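Local coordinates for putative nudix hydrolase family member (Chromobacterium violaceum, PDB 3F13), which probably acts as a hydrolase of the Nudix family, whose members typically cleave nucleoside diphosphates linked to other groups and depend on magnesium, at residues N69-L74 / K85-I90; L15-T20 / E50-A55; F75-P80 / L124-R129; G28-A33 / E62-R67. One frame throughout, in Å; residues are numbered along the deposited sequence. Where two conformers were deposited one is given.

In the fold
Contacts 1 and 4 are buried, contact 3 is partly buried, and contact 2 lies near the surface. Contact 1 pairs two strands of the mixed sheet by backbone hydrogen bonds. The other three set a helix or its end against a strand. Contacts 2 and 4 use the two ends of helix 52-64, packed against strands 16-25 and 28-33, which are neighbours in the sheet. Contacts 1 and 3 share strand 70-78, and the salt bridge from Lys85 to Asp76 ties them together. The chemistry changes with place: methyl groups meet in contact 4, while arginines dominate contacts 2 and 3. Contacts 1 and 2 also touch the second subunit.

Contact 1: residues N69-L74 / K85-I90; sequences NSMLYL and KVYLCI
Leu72 and Leu88 form the middle of an antiparallel ladder between strands 70-78 and 82-90 of a hairpin. They exchange two backbone hydrogen bonds: Leu72 N to Leu88 O at 2.8 Å and Leu88 N to Leu72 O at 2.9 Å. Met71-Cys89 and Tyr73-Tyr87 are non-hydrogen-bonded pairs. Packing is close beside Tyr87. Met71 CE makes an off-centre CH-pi contact with the Tyr87 ring, 4.3 Å from its centroid, and SD stands obliquely to it, a Met-aromatic contact. The chi3 bend (12°) turns CE back to the ring. Tyr73 and Tyr87 form an offset edge-to-face pair, the Tyr73 edge toward the Tyr87 face, planes at 65°. On the other face of the sheet, Leu74 CD1 lies 4.0 Å from Leu88 CB, and helices 118-132 and 136-157 cover this side. The Lys85 end is looser and partly exposed. The aliphatic chain of Lys85 passes Tyr73, with Lys85 CG 3.8 Å from Tyr73 CE1. Lys85 NZ forms a salt bridge and Tyr73 OH a hydrogen bond with Asp76 OD1. At the other end, Ser70 OG bonds to Tyr73 N of the second subunit. The backbone bonds fix the register, while the polar ends serve a shared carboxylate and the dimer contact.

Contact 2: residues L15-T20 / E50-A55; sequences LARRAT and ELRSQA
This is a near-surface contact between a strand and the start of a helix, carried by two arginines. Strand 16-25 meets the N-terminal end of helix 52-64, with Leu51 at the N-cap position. Arg17 grips the backbone carbonyl of Glu50 end-on. Its NH2 lies 2.8 Å and its NH1 3.1 Å from Glu50 O. The oxygen sits in the guanidinium plane, and both nitrogens reach it from the same face of the carbonyl plane. The bend of Arg17 at chi3 (-56°) turns the group to the helix start. Residues 44-65 match the Nudix box, and helix 52-64 is the helix of this motif in the Nudix fold. Arg52, its first residue, runs back across Arg17. Arg17 CG lies over the centre of the Arg52 guanidinium, 3.8 Å above its plane. The two guanidinium planes stand 80° apart, and a water accepts from Arg17 NH2, Arg52 N and Arg52 NE. Arg52 NH2 bonds to Ala83 O on strand 82-90. Arg52 CD also touches Arg18 O at 3.1 Å. Ala19 CB meets Arg52 O at 3.3 Å.

Contact 3: residues F75-P80 / L124-R129; sequences FDHITP and LRRYAR
Arg126 of helix 118-132 lies along the ring of Phe75 on strand 70-78, and most of the contact is this one pairing. The stacking comes first. The guanidinium is spread flat on the ring, with centres 4.3 Å apart and planes 18° apart, an arrangement that fits cation-pi attraction. Phe75 CD1 sits over the middle of the guanidinium, 3.6 Å from its plane. The aliphatic part of the arginine adds a CH-pi contact, with CG 3.9 Å from the ring centroid. The two side chains run past each other in opposite directions, and ring atoms meet the arginine from CB to CZ. Arg126 starts with CG anti to its backbone N (chi1 -169°) and runs out along the ring toward the strand. Polar contacts are fewer. Arg126 NH2 makes a weak hydrogen bond to Asp76 O at 2.9 Å, with an N-H...O angle of 122°. His77 turns its ring edge to the same NH2, with ND1 4.4 Å away, while its NE2 bonds to Glu119 on the same helix. Phe75 also packs on the helix backbone, with its CZ 4.0 Å from Tyr127 N. Among apolar neighbours, the Phe75 side chain touches Leu130 and Val86. The arrangement belongs to the alpha/beta/alpha sandwich of the Nudix fold, where helix 118-132 packs on the sheet.

Contact 4: residues G28-A33 / E62-R67; sequences GVLVTA and EETGLR
Thr64 and Leu66 meet Leu30 where the end of the Nudix-box helix 52-64 packs on strand 28-33, one side of the Nudix sandwich. Glu63 comes first along the helix. It approaches Thr32 loosely, with OE1 4.4 Å from Thr32 OG1. That carboxylate is held by the backbone N of Gly43, and its OE2 lies close to the like-charged Glu59. Thr64 follows and makes the main contact through its methyl group. With OG1 between the backbone N and the carbonyl carbon (chi1 70°), the hydroxyl turns to the helix end and CG2 is left to face the strand. Thr64 CG2 meets Leu30 CD2 tip to tip at 3.9 Å, and Thr32 CG2, whose side chain crosses at about a right angle, at 4.2 Å. The hydroxyl of Thr64 is used within the helix end. Thr64 OG1 accepts from Leu66 N at 3.1 Å, an ST turn, and also bonds to Ile60 O. Gly65 leaves the helix with a positive phi of 82°, and the chain turns there. Leu66 then points back at the strand and also packs on Ile23 and Met25 of strand 16-25. Its CD1 reaches Leu30 CD2 at 4.1 Å, so this one methyl of Leu30 touches both Thr64 and Leu66.

Contact 1: residues N69-L74 / K85-I90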
# COMPACT_ATOMS: atom_id res chain seq x y z
N ASN B 69 -3.84 -3.13 -4.06
CA ASN B 69 -2.96 -2.23 -4.88
C ASN B 69 -2.42 -1.01 -4.13
O ASN B 69 -1.41 -0.37 -4.51
CB ASN B 69 -3.68 -1.72 -6.18
CG ASN B 69 -5.08 -0.99 -5.96
OD1 ASN B 69 -5.21 0.28 -5.96
ND2 ASN B 69 -6.14 -1.80 -5.94
N SER B 70 -3.19 -0.61 -3.12
CA SER B 70 -2.95 0.61 -2.35
C SER B 70 -3.40 0.39 -0.91
O SER B 70 -4.46 -0.23 -0.64
CB SER B 70 -3.75 1.75 -2.96
OG SER B 70 -3.41 1.88 -4.35
N MET B 71 -2.60 0.90 0.01
CA MET B 71 -2.86 0.78 1.44
C MET B 71 -2.32 2.01 2.13
O MET B 71 -1.28 2.57 1.74
CB MET B 71 -2.13 -0.49 1.97
CG MET B 71 -0.62 -0.86 1.29
SD MET B 71 0.07 -2.23 2.25
CE MET B 71 -1.37 -2.73 3.18
N LEU B 72 -2.96 2.41 3.22
CA LEU B 72 -2.45 3.50 4.01
C LEU B 72 -2.36 3.06 5.47
O LEU B 72 -3.38 2.73 6.08
CB LEU B 72 -3.38 4.72 3.89
CG LEU B 72 -3.05 5.84 4.87
CD1 LEU B 72 -1.66 6.42 4.50
CD2 LEU B 72 -4.13 6.91 4.81
N TYR B 73 -1.16 3.01 6.02
CA TYR B 73 -0.99 2.70 7.45
C TYR B 73 -1.70 3.76 8.32
O TYR B 73 -1.43 4.96 8.19
CB TYR B 73 0.50 2.58 7.84
CG TYR B 73 0.76 2.62 9.33
CD1 TYR B 73 0.40 1.55 10.15
CD2 TYR B 73 1.25 3.77 9.94
CE1 TYR B 73 0.58 1.60 11.54
CE2 TYR B 73 1.46 3.83 11.33
CZ TYR B 73 1.11 2.73 12.11
OH TYR B 73 1.30 2.74 13.48
N LEU B 74 -2.63 3.32 9.19
CA LEU B 74 -3.37 4.26 10.04
C LEU B 74 -2.79 4.33 11.46
O LEU B 74 -2.48 5.43 11.96
CB LEU B 74 -4.84 3.84 10.11
CG LEU B 74 -5.49 3.59 8.75
CD1 LEU B 74 -6.91 3.00 8.88
CD2 LEU B 74 -5.47 4.93 7.96
N LYS B 85 -0.86 -3.76 13.31
CA LYS B 85 -0.86 -2.53 12.49
C LYS B 85 -2.14 -2.51 11.68
O LYS B 85 -2.53 -3.51 11.07
CB LYS B 85 0.35 -2.42 11.57
CG LYS B 85 1.62 -1.97 12.30
CD LYS B 85 2.79 -1.78 11.38
CE LYS B 85 3.98 -1.30 12.20
NZ LYS B 85 3.72 0.01 12.88
N VAL B 86 -2.79 -1.34 11.64
CA VAL B 86 -4.07 -1.23 10.97
C VAL B 86 -3.92 -0.38 9.71
O VAL B 86 -3.34 0.70 9.80
CB VAL B 86 -5.08 -0.53 11.93
CG1 VAL B 86 -6.48 -0.38 11.27
CG2 VAL B 86 -5.20 -1.36 13.20
N TYR B 87 -4.47 -0.84 8.58
CA TYR B 87 -4.31 -0.17 7.28
C TYR B 87 -5.64 -0.01 6.55
O TYR B 87 -6.45 -0.96 6.50
CB TYR B 87 -3.46 -1.00 6.31
CG TYR B 87 -2.13 -1.49 6.86
CD1 TYR B 87 -0.95 -0.83 6.54
CD2 TYR B 87 -2.07 -2.59 7.72
CE1 TYR B 87 0.27 -1.24 7.02
CE2 TYR B 87 -0.81 -3.03 8.22
CZ TYR B 87 0.35 -2.31 7.88
OH TYR B 87 1.60 -2.73 8.34
N LEU B 88 -5.83 1.13 5.90
CA LEU B 88 -6.99 1.35 5.04
C LEU B 88 -6.54 0.84 3.68
O LEU B 88 -5.49 1.28 3.19
CB LEU B 88 -7.29 2.85 4.91
CG LEU B 88 -8.44 3.21 3.94
CD1 LEU B 88 -9.79 2.72 4.44
CD2 LEU B 88 -8.51 4.73 3.71
N CYS B 89 -7.26 -0.11 3.11
CA CYS B 89 -6.85 -0.72 1.83
C CYS B 89 -7.87 -0.53 0.71
O CYS B 89 -9.06 -0.61 0.95
CB CYS B 89 -6.64 -2.21 2.01
SG CYS B 89 -5.58 -2.68 3.40
N ILE B 90 -7.37 -0.35 -0.51
CA ILE B 90 -8.14 -0.38 -1.73
C ILE B 90 -7.77 -1.63 -2.54
O ILE B 90 -6.58 -1.96 -2.74
CB ILE B 90 -7.74 0.77 -2.70
CG1 ILE B 90 -7.50 2.08 -1.98
CG2 ILE B 90 -8.68 0.83 -3.91
CD1 ILE B 90 -7.42 3.24 -2.96

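Contact 2: residues L15-T20 / E50-A55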
# COMPACT_ATOMS: atom_id res chain seq x y z
N LEU B 15 4.17 -10.09 22.40
CA LEU B 15 2.99 -9.90 21.55
C LEU B 15 3.26 -10.33 20.09
O LEU B 15 4.30 -9.98 19.52
CB LEU B 15 2.59 -8.41 21.54
CG LEU B 15 2.29 -7.76 22.88
CD1 LEU B 15 1.66 -6.36 22.70
CD2 LEU B 15 1.35 -8.68 23.69
N ALA B 16 2.34 -11.08 19.49
CA ALA B 16 2.48 -11.47 18.08
C ALA B 16 2.11 -10.34 17.14
O ALA B 16 1.19 -9.58 17.41
CB ALA B 16 1.65 -12.72 17.75
N ARG B 17 2.81 -10.26 16.01
CA ARG B 17 2.53 -9.15 15.05
C ARG B 17 1.37 -9.51 14.14
O ARG B 17 1.40 -10.58 13.48
CB ARG B 17 3.77 -8.85 14.24
CG ARG B 17 4.95 -8.26 15.04
CD ARG B 17 6.15 -8.01 14.10
NE ARG B 17 6.52 -9.25 13.41
CZ ARG B 17 6.59 -9.42 12.09
NH1 ARG B 17 6.92 -10.61 11.61
NH2 ARG B 17 6.39 -8.43 11.22
N ARG B 18 0.33 -8.68 14.10
CA ARG B 18 -0.79 -8.97 13.22
C ARG B 18 -1.00 -7.78 12.31
O ARG B 18 -0.64 -6.66 12.70
CB ARG B 18 -2.07 -9.25 14.01
CG ARG B 18 -1.99 -10.56 14.81
CD ARG B 18 -3.31 -10.92 15.44
NE ARG B 18 -4.35 -11.27 14.46
CZ ARG B 18 -4.70 -12.52 14.18
NH1 ARG B 18 -5.65 -12.75 13.28
NH2 ARG B 18 -4.08 -13.54 14.77
N ALA B 19 -1.53 -8.02 11.11
CA ALA B 19 -1.98 -6.89 10.26
C ALA B 19 -3.50 -6.92 10.22
O ALA B 19 -4.09 -7.99 10.23
CB ALA B 19 -1.43 -7.00 8.81
N THR B 20 -4.15 -5.76 10.16
CA THR B 20 -5.60 -5.75 10.12
C THR B 20 -5.99 -4.75 9.05
O THR B 20 -5.35 -3.68 8.99
CB THR B 20 -6.15 -5.28 11.48
OG1 THR B 20 -5.87 -6.32 12.45
CG2 THR B 20 -7.66 -4.99 11.43
N GLU B 50 8.68 -11.36 7.66
CA GLU B 50 7.63 -10.75 6.84
C GLU B 50 7.09 -9.53 7.55
O GLU B 50 6.61 -9.65 8.69
CB GLU B 50 6.47 -11.74 6.68
CG GLU B 50 5.37 -11.28 5.73
CD GLU B 50 4.21 -12.27 5.69
OE1 GLU B 50 3.68 -12.52 4.57
OE2 GLU B 50 3.84 -12.80 6.76
N LEU B 51 7.15 -8.37 6.90
CA LEU B 51 6.53 -7.17 7.44
C LEU B 51 5.00 -7.33 7.53
O LEU B 51 4.40 -8.10 6.78
CB LEU B 51 6.83 -6.01 6.51
CG LEU B 51 8.32 -5.69 6.40
CD1 LEU B 51 8.57 -4.67 5.27
CD2 LEU B 51 8.87 -5.16 7.73
N ARG B 52 4.38 -6.63 8.46
CA ARG B 52 2.91 -6.62 8.54
C ARG B 52 2.25 -6.15 7.26
O ARG B 52 1.19 -6.62 6.88
CB ARG B 52 2.44 -5.84 9.78
CG ARG B 52 2.48 -6.77 10.99
CD ARG B 52 2.36 -6.08 12.32
NE ARG B 52 3.61 -5.43 12.69
CZ ARG B 52 3.81 -4.83 13.87
NH1 ARG B 52 4.95 -4.23 14.10
NH2 ARG B 52 2.88 -4.84 14.84
N SER B 53 2.90 -5.23 6.55
CA SER B 53 2.27 -4.74 5.34
C SER B 53 2.31 -5.86 4.30
O SER B 53 1.39 -5.98 3.51
CB SER B 53 3.00 -3.51 4.82
OG SER B 53 4.38 -3.78 4.74
N GLN B 54 3.32 -6.75 4.36
CA GLN B 54 3.38 -7.90 3.45
C GLN B 54 2.32 -8.92 3.84
O GLN B 54 1.61 -9.48 3.00
CB GLN B 54 4.73 -8.60 3.53
CG GLN B 54 5.82 -7.87 2.82
CD GLN B 54 7.16 -8.57 3.00
OE1 GLN B 54 7.86 -8.34 3.98
NE2 GLN B 54 7.52 -9.42 2.04
N ALA B 55 2.26 -9.20 5.11
CA ALA B 55 1.30 -10.15 5.60
C ALA B 55 -0.13 -9.66 5.27
O ALA B 55 -1.01 -10.45 4.94
CB ALA B 55 1.50 -10.33 7.09
O HOH W 1 6.08 -5.25 10.80

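Contact 3: residues F75-P80 / L124-R129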
# COMPACT_ATOMS: atom_id res chain seq x y z
N PHE B 75 -2.65 3.18 12.12
CA PHE B 75 -2.17 3.20 13.52
C PHE B 75 -1.91 1.79 14.01
O PHE B 75 -2.27 0.79 13.32
CB PHE B 75 -3.21 3.86 14.45
CG PHE B 75 -4.64 3.32 14.28
CD1 PHE B 75 -5.05 2.16 14.95
CD2 PHE B 75 -5.57 3.99 13.50
CE1 PHE B 75 -6.38 1.66 14.80
CE2 PHE B 75 -6.89 3.50 13.35
CZ PHE B 75 -7.28 2.31 13.99
N ASP B 76 -1.33 1.71 15.21
CA ASP B 76 -1.08 0.44 15.88
C ASP B 76 -2.21 0.24 16.88
O ASP B 76 -2.72 1.21 17.44
CB ASP B 76 0.25 0.47 16.64
CG ASP B 76 1.43 0.87 15.76
OD1 ASP B 76 1.53 0.39 14.61
OD2 ASP B 76 2.25 1.70 16.23
N HIS B 77 -2.59 -1.01 17.12
CA HIS B 77 -3.58 -1.31 18.13
C HIS B 77 -3.02 -2.50 18.91
O HIS B 77 -2.87 -3.58 18.34
CB HIS B 77 -4.88 -1.73 17.47
CG HIS B 77 -5.95 -2.11 18.44
ND1 HIS B 77 -6.76 -1.18 19.05
CD2 HIS B 77 -6.34 -3.31 18.92
CE1 HIS B 77 -7.61 -1.79 19.86
NE2 HIS B 77 -7.36 -3.09 19.80
N ILE B 78 -2.69 -2.32 20.19
CA ILE B 78 -2.19 -3.47 20.95
C ILE B 78 -3.27 -4.05 21.89
O ILE B 78 -4.08 -3.34 22.46
CB ILE B 78 -0.89 -3.19 21.76
CG1 ILE B 78 -1.17 -2.21 22.89
CG2 ILE B 78 0.22 -2.65 20.81
CD1 ILE B 78 -0.08 -2.10 23.92
N THR B 79 -3.21 -5.35 22.06
CA THR B 79 -4.08 -6.03 23.01
C THR B 79 -3.16 -6.91 23.87
O THR B 79 -1.95 -6.88 23.69
CB THR B 79 -5.05 -6.95 22.28
OG1 THR B 79 -4.35 -8.14 21.94
CG2 THR B 79 -5.53 -6.26 20.99
N PRO B 80 -3.73 -7.73 24.77
CA PRO B 80 -2.81 -8.44 25.66
C PRO B 80 -1.97 -9.46 24.96
O PRO B 80 -0.89 -9.79 25.47
CB PRO B 80 -3.75 -9.09 26.70
CG PRO B 80 -4.96 -8.13 26.74
CD PRO B 80 -5.13 -7.80 25.23
N LEU B 124 -12.45 -0.17 14.85
CA LEU B 124 -13.37 0.62 14.03
C LEU B 124 -13.74 1.94 14.68
O LEU B 124 -13.98 2.93 13.98
CB LEU B 124 -14.64 -0.18 13.71
CG LEU B 124 -14.43 -1.25 12.65
CD1 LEU B 124 -15.73 -2.04 12.49
CD2 LEU B 124 -13.96 -0.58 11.35
N ARG B 125 -13.79 1.96 16.02
CA ARG B 125 -14.06 3.24 16.69
C ARG B 125 -12.94 4.26 16.43
O ARG B 125 -13.20 5.43 16.17
CB ARG B 125 -14.24 3.04 18.20
CG ARG B 125 -15.54 2.40 18.54
CD ARG B 125 -16.09 2.89 19.92
NE ARG B 125 -17.52 2.61 19.91
CZ ARG B 125 -18.03 1.51 20.43
NH1 ARG B 125 -19.34 1.28 20.37
NH2 ARG B 125 -17.22 0.65 21.04
N ARG B 126 -11.70 3.81 16.53
CA ARG B 126 -10.55 4.67 16.34
C ARG B 126 -10.49 5.13 14.90
O ARG B 126 -10.17 6.28 14.61
CB ARG B 126 -9.28 3.92 16.69
CG ARG B 126 -8.06 4.80 16.78
CD ARG B 126 -7.13 4.21 17.87
NE ARG B 126 -5.75 4.65 17.70
CZ ARG B 126 -4.70 3.93 18.08
NH1 ARG B 126 -3.49 4.40 17.89
NH2 ARG B 126 -4.88 2.73 18.62
N TYR B 127 -10.76 4.20 13.99
CA TYR B 127 -10.79 4.54 12.56
C TYR B 127 -11.87 5.59 12.30
O TYR B 127 -11.70 6.52 11.52
CB TYR B 127 -11.13 3.29 11.75
CG TYR B 127 -11.46 3.64 10.31
CD1 TYR B 127 -10.46 4.07 9.44
CD2 TYR B 127 -12.76 3.54 9.81
CE1 TYR B 127 -10.75 4.39 8.12
CE2 TYR B 127 -13.05 3.85 8.48
CZ TYR B 127 -12.03 4.29 7.66
OH TYR B 127 -12.29 4.60 6.34
N ALA B 128 -13.01 5.42 12.94
CA ALA B 128 -14.10 6.41 12.79
C ALA B 128 -13.65 7.81 13.21
O ALA B 128 -13.97 8.78 12.53
CB ALA B 128 -15.30 5.98 13.59
N ARG B 129 -12.91 7.92 14.31
CA ARG B 129 -12.35 9.21 14.74
C ARG B 129 -11.38 9.74 13.68
O ARG B 129 -11.47 10.89 13.25
CB ARG B 129 -11.58 9.09 16.07
CG ARG B 129 -12.36 9.38 17.34
CD ARG B 129 -11.46 9.25 18.60
NE ARG B 129 -11.48 7.87 19.09
CZ ARG B 129 -10.40 7.13 19.35
NH1 ARG B 129 -9.18 7.63 19.19
NH2 ARG B 129 -10.56 5.87 19.78

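Contact 4: residues G28-A33 / E62-R67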
# COMPACT_ATOMS: atom_id res chain seq x y z
N GLY B 28 -20.29 -0.24 3.32
CA GLY B 28 -19.66 -0.25 4.65
C GLY B 28 -18.30 -0.95 4.68
O GLY B 28 -17.79 -1.35 3.63
N VAL B 29 -17.75 -1.11 5.88
CA VAL B 29 -16.44 -1.77 6.07
C VAL B 29 -16.58 -3.30 6.09
O VAL B 29 -17.43 -3.87 6.81
CB VAL B 29 -15.79 -1.31 7.40
CG1 VAL B 29 -14.55 -2.19 7.74
CG2 VAL B 29 -15.42 0.14 7.32
N LEU B 30 -15.75 -3.96 5.30
CA LEU B 30 -15.72 -5.41 5.21
C LEU B 30 -15.30 -6.11 6.51
O LEU B 30 -14.29 -5.74 7.12
CB LEU B 30 -14.74 -5.78 4.10
CG LEU B 30 -14.70 -7.26 3.71
CD1 LEU B 30 -16.10 -7.70 3.27
CD2 LEU B 30 -13.66 -7.47 2.62
N VAL B 31 -16.10 -7.08 6.95
CA VAL B 31 -15.72 -7.96 8.06
C VAL B 31 -15.99 -9.40 7.64
O VAL B 31 -16.82 -9.65 6.75
CB VAL B 31 -16.51 -7.68 9.35
CG1 VAL B 31 -16.18 -6.27 9.89
CG2 VAL B 31 -17.99 -7.80 9.10
N THR B 32 -15.28 -10.32 8.28
CA THR B 32 -15.32 -11.72 7.91
C THR B 32 -15.49 -12.58 9.16
O THR B 32 -15.07 -12.19 10.25
CB THR B 32 -14.03 -12.13 7.21
OG1 THR B 32 -12.92 -12.06 8.12
CG2 THR B 32 -13.75 -11.21 6.01
N ALA B 33 -16.11 -13.75 8.98
CA ALA B 33 -16.31 -14.70 10.07
C ALA B 33 -15.93 -16.09 9.58
O ALA B 33 -16.35 -16.51 8.50
CB ALA B 33 -17.74 -14.69 10.51
N GLU B 62 -5.96 -14.30 0.68
CA GLU B 62 -6.37 -15.62 1.18
C GLU B 62 -7.84 -15.62 1.62
O GLU B 62 -8.62 -16.50 1.23
CB GLU B 62 -5.50 -16.02 2.37
CG GLU B 62 -5.28 -17.52 2.52
CD GLU B 62 -6.34 -18.21 3.34
OE1 GLU B 62 -7.30 -17.53 3.77
OE2 GLU B 62 -6.20 -19.43 3.54
N GLU B 63 -8.21 -14.62 2.42
CA GLU B 63 -9.54 -14.61 3.07
C GLU B 63 -10.70 -14.16 2.18
O GLU B 63 -11.84 -14.64 2.35
CB GLU B 63 -9.49 -13.78 4.38
CG GLU B 63 -8.44 -14.35 5.32
CD GLU B 63 -8.12 -13.50 6.54
OE1 GLU B 63 -8.79 -12.45 6.76
OE2 GLU B 63 -7.19 -13.91 7.29
N THR B 64 -10.43 -13.23 1.26
CA THR B 64 -11.49 -12.59 0.46
C THR B 64 -11.30 -12.67 -1.06
O THR B 64 -12.21 -12.30 -1.80
CB THR B 64 -11.63 -11.11 0.82
OG1 THR B 64 -10.50 -10.35 0.36
CG2 THR B 64 -11.77 -10.92 2.34
N GLY B 65 -10.11 -13.05 -1.51
CA GLY B 65 -9.80 -13.04 -2.94
C GLY B 65 -9.40 -11.67 -3.44
O GLY B 65 -8.96 -11.52 -4.58
N LEU B 66 -9.56 -10.64 -2.59
CA LEU B 66 -9.18 -9.29 -3.04
C LEU B 66 -7.65 -9.11 -3.18
O LEU B 66 -6.87 -9.63 -2.39
CB LEU B 66 -9.74 -8.23 -2.11
CG LEU B 66 -11.24 -7.97 -2.01
CD1 LEU B 66 -11.57 -6.97 -0.85
CD2 LEU B 66 -11.72 -7.44 -3.36
N ARG B 67 -7.24 -8.38 -4.22
CA ARG B 67 -5.82 -8.10 -4.47
C ARG B 67 -5.56 -6.62 -4.16
O ARG B 67 -5.99 -5.70 -4.88
CB ARG B 67 -5.46 -8.45 -5.91
CG ARG B 67 -5.83 -9.88 -6.25
CD ARG B 67 -5.73 -10.21 -7.75
NE ARG B 67 -6.05 -11.63 -7.92
CZ ARG B 67 -5.91 -12.33 -9.04
NH1 ARG B 67 -5.42 -11.76 -10.14
NH2 ARG B 67 -6.25 -13.62 -9.05